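PDB 4Y9V: particle-associated lyase from Acinetobacter bacteriophage AP22, which probably cleaves the capsular polysaccharide of Acinetobacter baumannii as a trimeric tailspike lyase of the phage. Local coordinates for residues F114-L126 against N200-K212. Residues are numbered along the deposited sequence; the frame is centred on the assembly and turned at random. Where two conformers were deposited one is given.
Sequences FYASGSHTQITTL and NIVILKVNPINFK. With EDO (1,2-ethanediol), chain E.
Ala116 sets its CB over one face of the Phe211 ring, a CH-pi contact with CB 3.9 Å from the ring centroid. Beside it, Ile209 turns CG2 to the Gly118 backbone N. This apolar group lies where an antiparallel strand pair joins the body of a pectin lyase-like beta-helix. Strands 119-125 and 201-207 are the outgoing and returning strands of an Ig-like domain that projects from the beta-helix, and strand 151-156 continues the sheet beyond 201-207. Phe92 and Leu229 of the same chain also pack on the Phe211 ring.

Farther out, the strands close into regular pairing. Ser119 and Asn207 exchange two backbone bonds, and Thr121 and Lys205 do the same. A classic beta bulge follows, because Ile123 and Thr124 both face Ile203. Ile123 N gives its proton to Ile203 O at 3.0 Å, while Thr124 N reaches the same oxygen only weakly. At the bulge, Thr124 CG2 lies alongside Ile203, 3.7 Å from its CB. Past the bulge, Leu126 and Ile201 also lie side by side, and Phe138 touches both Leu126 and Ile203.

On the face of Ser119, Thr121 and Ile203, the Lys205 chain is extended and carries NZ away to a salt bridge with Asp150. A water bridges Ser119 OG and Asn207 O.

The other face carries His120, Gln122, Val202 and Leu204. The side chains of His120 and Leu204 lie side by side and point the same way, with Leu204 CD1 3.7 Å from His120 ND1. That nitrogen is hydrogen-bonded to Tyr233. Gln122 keeps CG opposite its backbone N (chi1 178°), which sends the extended chain across Val202 at about a right angle. Its amide lies against Val202 CG1, and NE2 donates to Thr124 O at 3.2 Å. Ile203 N reaches that oxygen from the opposite face of the carbonyl plane, at 2.9 Å.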
loop_
_atom_site.group_PDB
_atom_site.type_symbol
_atom_site.label_atom_id
_atom_site.label_comp_id
_atom_site.label_asym_id
_atom_site.label_seq_id
_atom_site.Cartn_x
_atom_site.Cartn_y
_atom_site.Cartn_z
ATOM N N PHE A 114 33.382 9.250 11.291
ATOM C CA PHE A 114 32.559 10.050 12.177
ATOM C C PHE A 114 31.648 9.111 12.981
ATOM O O PHE A 114 31.040 8.197 12.422
ATOM C CB PHE A 114 31.656 11.038 11.410
ATOM C CG PHE A 114 32.315 12.271 10.833
ATOM C CD1 PHE A 114 33.656 12.587 11.003
ATOM C CD2 PHE A 114 31.533 13.139 10.098
ATOM C CE1 PHE A 114 34.179 13.751 10.461
ATOM C CE2 PHE A 114 32.052 14.319 9.582
ATOM C CZ PHE A 114 33.398 14.610 9.746
ATOM N N TYR A 115 31.509 9.394 14.265
ATOM C CA TYR A 115 30.625 8.619 15.126
ATOM C C TYR A 115 29.869 9.603 16.011
ATOM O O TYR A 115 30.510 10.249 16.850
ATOM C CB TYR A 115 31.415 7.599 15.980
ATOM C CG TYR A 115 30.571 6.455 16.473
ATOM C CD1 TYR A 115 29.500 6.641 17.343
ATOM C CD2 TYR A 115 30.799 5.140 16.033
ATOM C CE1 TYR A 115 28.713 5.583 17.779
ATOM C CE2 TYR A 115 30.015 4.090 16.453
ATOM C CZ TYR A 115 28.966 4.306 17.325
ATOM O OH TYR A 115 28.184 3.248 17.688
ATOM N N ALA A 116 28.573 9.721 15.848
ATOM C CA ALA A 116 27.748 10.637 16.625
ATOM C C ALA A 116 26.875 9.789 17.556
ATOM O O ALA A 116 26.189 8.923 17.092
ATOM C CB ALA A 116 26.878 11.459 15.708
ATOM N N SER A 117 26.964 10.051 18.865
ATOM C CA SER A 117 26.264 9.205 19.794
ATOM C C SER A 117 25.667 9.974 20.966
ATOM O O SER A 117 26.353 10.760 21.621
ATOM C CB SER A 117 27.195 8.155 20.363
ATOM O OG SER A 117 26.550 7.150 21.105
ATOM N N GLY A 118 24.432 9.603 21.295
ATOM C CA GLY A 118 23.856 9.848 22.599
ATOM C C GLY A 118 24.408 8.860 23.620
ATOM O O GLY A 118 25.372 8.122 23.339
ATOM N N SER A 119 23.839 8.857 24.798
ATOM C CA SER A 119 24.367 8.018 25.870
ATOM C C SER A 119 23.224 7.349 26.636
ATOM O O SER A 119 22.085 7.814 26.598
ATOM C CB SER A 119 25.242 8.825 26.824
ATOM O OG SER A 119 24.488 9.829 27.436
ATOM N N HIS A 120 23.564 6.306 27.355
ATOM C CA HIS A 120 22.637 5.683 28.272
ATOM C C HIS A 120 23.234 5.560 29.662
ATOM O O HIS A 120 24.453 5.648 29.869
ATOM C CB HIS A 120 22.177 4.314 27.730
ATOM C CG HIS A 120 23.211 3.229 27.639
ATOM N ND1 HIS A 120 23.055 2.167 26.798
ATOM C CD2 HIS A 120 24.366 3.054 28.329
ATOM C CE1 HIS A 120 24.094 1.358 26.965
ATOM N NE2 HIS A 120 24.921 1.862 27.870
ATOM N N THR A 121 22.402 5.309 30.676
ATOM C CA THR A 121 22.793 4.831 31.988
ATOM C C THR A 121 21.758 3.771 32.402
ATOM O O THR A 121 20.600 3.914 32.074
ATOM C CB THR A 121 22.872 5.863 33.128
ATOM O OG1 THR A 121 21.589 6.524 33.249
ATOM C CG2 THR A 121 23.916 6.922 32.931
ATOM N N GLN A 122 22.148 2.752 33.182
ATOM C CA GLN A 122 21.194 1.874 33.828
ATOM C C GLN A 122 20.663 2.554 35.051
ATOM O O GLN A 122 21.411 2.797 36.029
ATOM C CB GLN A 122 21.750 0.507 34.256
ATOM C CG GLN A 122 20.671 -0.314 34.962
ATOM C CD GLN A 122 21.048 -1.731 35.312
ATOM O OE1 GLN A 122 22.016 -2.281 34.769
ATOM N NE2 GLN A 122 20.276 -2.326 36.198
ATOM N N ILE A 123 19.422 2.900 35.049
ATOM C CA ILE A 123 18.803 3.575 36.181
ATOM C C ILE A 123 18.107 2.619 37.151
ATOM O O ILE A 123 18.065 2.929 38.333
ATOM C CB ILE A 123 17.871 4.690 35.730
ATOM C CG1 ILE A 123 16.829 4.233 34.696
ATOM C CG2 ILE A 123 18.677 5.910 35.249
ATOM C CD1 ILE A 123 15.578 5.109 34.671
ATOM N N THR A 124 17.594 1.492 36.666
ATOM C CA THR A 124 16.833 0.624 37.558
ATOM C C THR A 124 16.649 -0.745 36.913
ATOM O O THR A 124 17.302 -1.078 35.917
ATOM C CB THR A 124 15.547 1.333 38.017
ATOM O OG1 THR A 124 14.927 0.604 39.073
ATOM C CG2 THR A 124 14.526 1.525 36.927
ATOM N N THR A 125 15.753 -1.527 37.488
ATOM C CA THR A 125 15.398 -2.872 37.056
ATOM C C THR A 125 13.870 -2.969 37.035
ATOM O O THR A 125 13.153 -2.195 37.686
ATOM C CB THR A 125 16.000 -3.968 37.927
ATOM O OG1 THR A 125 15.555 -3.787 39.265
ATOM C CG2 THR A 125 17.510 -4.001 37.833
ATOM N N LEU A 126 13.407 -3.970 36.258
ATOM C CA LEU A 126 11.953 -4.227 36.191
ATOM C C LEU A 126 11.458 -4.872 37.440
ATOM O O LEU A 126 12.040 -5.833 37.921
ATOM C CB LEU A 126 11.738 -5.157 34.992
ATOM C CG LEU A 126 10.302 -5.539 34.709
ATOM C CD1 LEU A 126 9.439 -4.328 34.388
ATOM C CD2 LEU A 126 10.221 -6.601 33.620
ATOM N N ASN A 200 16.685 -11.199 33.970
ATOM C CA ASN A 200 17.679 -10.156 34.048
ATOM C C ASN A 200 17.292 -8.974 33.141
ATOM O O ASN A 200 17.791 -8.839 32.044
ATOM C CB ASN A 200 19.062 -10.642 33.690
ATOM C CG ASN A 200 19.660 -11.428 34.814
ATOM O OD1 ASN A 200 19.666 -10.928 35.960
ATOM N ND2 ASN A 200 20.189 -12.588 34.549
ATOM N N ILE A 201 16.298 -8.213 33.617
ATOM C CA ILE A 201 15.735 -7.086 32.866
ATOM C C ILE A 201 16.169 -5.783 33.472
ATOM O O ILE A 201 15.812 -5.432 34.607
ATOM C CB ILE A 201 14.199 -7.132 32.811
ATOM C CG1 ILE A 201 13.621 -8.475 32.439
ATOM C CG2 ILE A 201 13.704 -6.015 31.876
ATOM C CD1 ILE A 201 14.078 -9.011 31.089
ATOM N N VAL A 202 16.989 -5.030 32.753
ATOM C CA VAL A 202 17.489 -3.746 33.172
ATOM C C VAL A 202 16.677 -2.661 32.460
ATOM O O VAL A 202 16.125 -2.864 31.377
ATOM C CB VAL A 202 18.994 -3.573 32.941
ATOM C CG1 VAL A 202 19.741 -4.713 33.650
ATOM C CG2 VAL A 202 19.358 -3.523 31.476
ATOM N N ILE A 203 16.642 -1.478 33.101
ATOM C CA ILE A 203 15.981 -0.299 32.572
ATOM C C ILE A 203 17.058 0.791 32.384
ATOM O O ILE A 203 17.693 1.201 33.359
ATOM C CB ILE A 203 14.871 0.207 33.492
ATOM C CG1 ILE A 203 13.841 -0.873 33.850
ATOM C CG2 ILE A 203 14.201 1.441 32.907
ATOM C CD1 ILE A 203 13.074 -1.448 32.666
ATOM N N LEU A 204 17.251 1.199 31.149
ATOM C CA LEU A 204 18.186 2.237 30.783
ATOM C C LEU A 204 17.428 3.534 30.505
ATOM O O LEU A 204 16.294 3.497 30.042
ATOM C CB LEU A 204 19.000 1.888 29.544
ATOM C CG LEU A 204 19.511 0.446 29.454
ATOM C CD1 LEU A 204 20.239 0.208 28.139
ATOM C CD2 LEU A 204 20.405 0.094 30.651
ATOM N N LYS A 205 18.087 4.667 30.731
ATOM C CA LYS A 205 17.593 5.959 30.313
ATOM C C LYS A 205 18.532 6.538 29.283
ATOM O O LYS A 205 19.764 6.535 29.539
ATOM C CB LYS A 205 17.457 6.892 31.538
ATOM C CG LYS A 205 16.960 8.269 31.197
ATOM C CD LYS A 205 16.575 9.069 32.400
ATOM C CE LYS A 205 16.338 10.537 32.066
ATOM N NZ LYS A 205 15.668 11.257 33.177
ATOM N N VAL A 206 18.000 7.057 28.193
ATOM C CA VAL A 206 18.797 7.590 27.087
ATOM C C VAL A 206 18.812 9.098 27.110
ATOM O O VAL A 206 17.801 9.743 27.303
ATOM C CB VAL A 206 18.234 7.079 25.735
ATOM C CG1 VAL A 206 19.100 7.559 24.580
ATOM C CG2 VAL A 206 18.113 5.563 25.722
ATOM N N ASN A 207 20.001 9.649 26.828
ATOM C CA ASN A 207 20.188 11.088 26.587
ATOM C C ASN A 207 20.562 11.210 25.118
ATOM O O ASN A 207 21.708 10.885 24.768
ATOM C CB ASN A 207 21.327 11.583 27.495
ATOM C CG ASN A 207 21.554 13.074 27.386
ATOM O OD1 ASN A 207 21.009 13.680 26.507
ATOM N ND2 ASN A 207 22.378 13.611 28.292
ATOM N N PRO A 208 19.633 11.548 24.244
ATOM C CA PRO A 208 19.871 11.466 22.799
ATOM C C PRO A 208 20.769 12.598 22.285
ATOM O O PRO A 208 20.801 13.686 22.875
ATOM C CB PRO A 208 18.472 11.569 22.217
ATOM C CG PRO A 208 17.718 12.450 23.217
ATOM C CD PRO A 208 18.240 11.970 24.534
ATOM N N ILE A 209 21.401 12.341 21.149
ATOM C CA ILE A 209 22.171 13.368 20.425
ATOM C C ILE A 209 21.369 13.870 19.224
ATOM O O ILE A 209 20.668 13.109 18.562
ATOM C CB ILE A 209 23.529 12.817 19.965
ATOM C CG1 ILE A 209 24.457 13.970 19.515
ATOM C CG2 ILE A 209 23.419 11.741 18.869
ATOM C CD1 ILE A 209 25.909 13.544 19.291
ATOM N N ASN A 210 21.550 15.174 18.907
ATOM C CA ASN A 210 20.996 15.774 17.703
ATOM C C ASN A 210 22.157 16.224 16.783
ATOM O O ASN A 210 22.654 17.350 16.894
ATOM C CB ASN A 210 20.040 16.925 18.032
ATOM C CG ASN A 210 19.219 17.333 16.818
ATOM O OD1 ASN A 210 19.479 16.887 15.727
ATOM N ND2 ASN A 210 18.220 18.186 17.009
ATOM N N PHE A 211 22.603 15.310 15.942
ATOM C CA PHE A 211 23.696 15.475 15.007
ATOM C C PHE A 211 23.105 15.679 13.628
ATOM O O PHE A 211 22.403 14.800 13.138
ATOM C CB PHE A 211 24.585 14.244 15.041
ATOM C CG PHE A 211 25.734 14.305 14.061
ATOM C CD1 PHE A 211 26.882 14.994 14.375
ATOM C CD2 PHE A 211 25.679 13.676 12.824
ATOM C CE1 PHE A 211 27.960 15.084 13.493
ATOM C CE2 PHE A 211 26.728 13.720 11.947
ATOM C CZ PHE A 211 27.880 14.436 12.285
ATOM N N LYS A 212 23.345 16.844 13.034
ATOM C CA LYS A 212 22.682 17.281 11.795
ATOM C C LYS A 212 23.690 17.603 10.722
ATOM O O LYS A 212 24.809 18.070 10.986
ATOM C CB LYS A 212 21.827 18.562 12.067
ATOM C CG LYS A 212 20.760 18.286 13.118
ATOM C CD LYS A 212 19.882 19.506 13.234
ATOM C CE LYS A 212 19.003 19.766 12.008
ATOM N NZ LYS A 212 18.023 20.890 12.335
HETATM C C1 EDO E . 20.485 12.550 14.715
HETATM O O1 EDO E . 21.371 12.740 15.810
HETATM C C2 EDO E . 19.535 13.722 14.658
HETATM O O2 EDO E . 18.728 13.673 15.832
HETATM O O HOH W 1 24.430 12.286 25.659
HETATM O O HOH W 2 21.179 8.611 30.679
#